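Local coordinates for protein endo-beta-mannanase (Opitutaceae bacterium TAV5, PDB 7BOB) that hydrolyses beta-1,4-linked mannosides as an exo-acting mannosidase of glycoside hydrolase family 5, probably releasing mannose from chain ends, at residues Ala301-Cys306 and Val355-Ala360. Sequence-based numbering, arbitrary orientation.
Sequences AILPAC and VEFARA
Phe357 lays one face of its ring against Leu303, and this pair makes most of the contact. CB of Leu303 sits over the middle of the ring, 3.7 Å from its centroid and 10° off the normal. This is a CH-pi contact. Farther out on the leucine, the CD1 methyl lies on the same side, just past the CG-CD2 bond of the ring, 4.0 Å from Phe357 CG. The leucine CG is anti to its own carbonyl carbon (chi1 -67°), and CD1 continues the chain, anti to CA, toward the root of the phenylalanine. The far end of the ring reaches the backbone of the facing helix, with Phe357 CZ 3.7 Å from Leu303 O. The phenylalanine reaches the other helix with its CG anti to the backbone N (chi1 173°).

The two segments belong to helices 292-309 and 352-364. Strand 311-316 lies between these helices in the sequence and is one of eight parallel strands, as expected for the (beta/alpha)8 barrel of family 5. The contact therefore packs two neighbouring helices outside the barrel strands. Tyr314, on that strand, meets the Phe357 ring edge-to-face and ties it to the barrel wall.

Pro304 adds a smaller contact. Its N lies 3.9 Å from Phe357 CE1, oblique to the ring, and its CD is 4.4 Å from the same carbon. The proline N cannot donate to the preceding turn, and the helix kinks here. An alanine in place of Phe357 would probably open a gap between the helices and leave Leu303 and Tyr314 without the ring they pack on. Leu303 also touches Tyr353 and Phe354, one turn earlier on helix 352-364, and Pro304 leans on Tyr353.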
loop_
_atom_site.group_PDB
_atom_site.type_symbol
_atom_site.label_atom_id
_atom_site.label_comp_id
_atom_site.label_asym_id
_atom_site.label_seq_id
_atom_site.Cartn_x
_atom_site.Cartn_y
_atom_site.Cartn_z
ATOM N N ALA A 301 25.556 -7.091 28.492
ATOM C CA ALA A 301 24.163 -6.950 28.886
ATOM C C ALA A 301 23.288 -8.059 28.291
ATOM O O ALA A 301 22.535 -8.722 29.015
ATOM C CB ALA A 301 23.636 -5.567 28.476
ATOM N N ILE A 302 23.374 -8.296 26.985
ATOM C CA ILE A 302 22.325 -9.109 26.378
ATOM C C ILE A 302 22.477 -10.593 26.685
ATOM O O ILE A 302 21.468 -11.298 26.796
ATOM C CB ILE A 302 22.260 -8.865 24.864
ATOM C CG1 ILE A 302 23.578 -9.246 24.214
ATOM C CG2 ILE A 302 21.864 -7.405 24.575
ATOM C CD1 ILE A 302 23.385 -10.139 23.012
ATOM N N LEU A 303 23.717 -11.099 26.837
ATOM C CA LEU A 303 23.884 -12.536 27.056
ATOM C C LEU A 303 23.330 -12.981 28.406
ATOM O O LEU A 303 22.547 -13.948 28.436
ATOM C CB LEU A 303 25.352 -12.929 26.876
ATOM C CG LEU A 303 25.832 -12.773 25.431
ATOM C CD1 LEU A 303 27.330 -13.093 25.331
ATOM C CD2 LEU A 303 25.005 -13.671 24.493
ATOM N N PRO A 304 23.673 -12.354 29.547
ATOM C CA PRO A 304 23.005 -12.767 30.800
ATOM C C PRO A 304 21.493 -12.556 30.753
ATOM O O PRO A 304 20.737 -13.409 31.241
ATOM C CB PRO A 304 23.686 -11.901 31.878
ATOM C CG PRO A 304 24.974 -11.429 31.260
ATOM C CD PRO A 304 24.684 -11.301 29.780
ATOM N N ALA A 305 21.022 -11.460 30.147
ATOM C CA ALA A 305 19.580 -11.272 30.020
ATOM C C ALA A 305 18.946 -12.372 29.168
ATOM O O ALA A 305 17.887 -12.911 29.516
ATOM C CB ALA A 305 19.277 -9.887 29.446
ATOM N N CYS A 306 19.582 -12.740 28.053
ATOM C CA CYS A 306 19.062 -13.872 27.291
ATOM C C CYS A 306 19.046 -15.141 28.118
ATOM O O CYS A 306 18.104 -15.937 28.016
ATOM C CB CYS A 306 19.856 -14.070 26.008
ATOM S SG CYS A 306 19.367 -12.792 24.834
ATOM N N VAL A 355 33.431 -15.430 24.584
ATOM C CA VAL A 355 34.243 -16.586 24.951
ATOM C C VAL A 355 34.149 -16.832 26.449
ATOM O O VAL A 355 33.949 -17.967 26.897
ATOM C CB VAL A 355 35.703 -16.398 24.499
ATOM C CG1 VAL A 355 36.569 -17.584 24.975
ATOM C CG2 VAL A 355 35.777 -16.257 22.981
ATOM N N GLU A 356 34.253 -15.758 27.242
ATOM C CA GLU A 356 34.196 -15.897 28.695
ATOM C C GLU A 356 32.814 -16.374 29.121
ATOM O O GLU A 356 32.686 -17.272 29.967
ATOM C CB GLU A 356 34.571 -14.565 29.363
ATOM C CG GLU A 356 34.441 -14.522 30.894
ATOM C CD GLU A 356 34.334 -13.097 31.452
ATOM O OE1 GLU A 356 34.862 -12.157 30.803
ATOM O OE2 GLU A 356 33.702 -12.905 32.528
ATOM N N PHE A 357 31.767 -15.820 28.497
ATOM C CA PHE A 357 30.404 -16.208 28.842
ATOM C C PHE A 357 30.131 -17.662 28.465
ATOM O O PHE A 357 29.446 -18.383 29.200
ATOM C CB PHE A 357 29.403 -15.259 28.156
ATOM C CG PHE A 357 27.960 -15.672 28.308
ATOM C CD1 PHE A 357 27.192 -15.185 29.357
ATOM C CD2 PHE A 357 27.362 -16.542 27.387
ATOM C CE1 PHE A 357 25.849 -15.560 29.492
ATOM C CE2 PHE A 357 26.024 -16.924 27.513
ATOM C CZ PHE A 357 25.269 -16.434 28.571
ATOM N N ALA A 358 30.632 -18.105 27.308
ATOM C CA ALA A 358 30.398 -19.489 26.922
ATOM C C ALA A 358 31.082 -20.447 27.889
ATOM O O ALA A 358 30.518 -21.487 28.248
ATOM C CB ALA A 358 30.893 -19.747 25.504
ATOM N N ARG A 359 32.307 -20.122 28.301
ATOM C CA ARG A 359 33.004 -20.976 29.257
ATOM C C ARG A 359 32.286 -20.971 30.600
ATOM O O ARG A 359 32.074 -22.031 31.194
ATOM C CB ARG A 359 34.467 -20.541 29.381
ATOM C CG ARG A 359 35.251 -20.725 28.036
ATOM C CD ARG A 359 36.614 -21.454 28.215
ATOM N NE ARG A 359 37.507 -21.321 27.053
ATOM C CZ ARG A 359 38.313 -20.278 26.850
ATOM N NH1 ARG A 359 38.325 -19.277 27.728
ATOM N NH2 ARG A 359 39.108 -20.234 25.783
ATOM N N ALA A 360 31.808 -19.801 31.040
ATOM C CA ALA A 360 30.977 -19.741 32.242
ATOM C C ALA A 360 29.744 -20.629 32.113
ATOM O O ALA A 360 29.424 -21.409 33.020
ATOM C CB ALA A 360 30.567 -18.299 32.518
#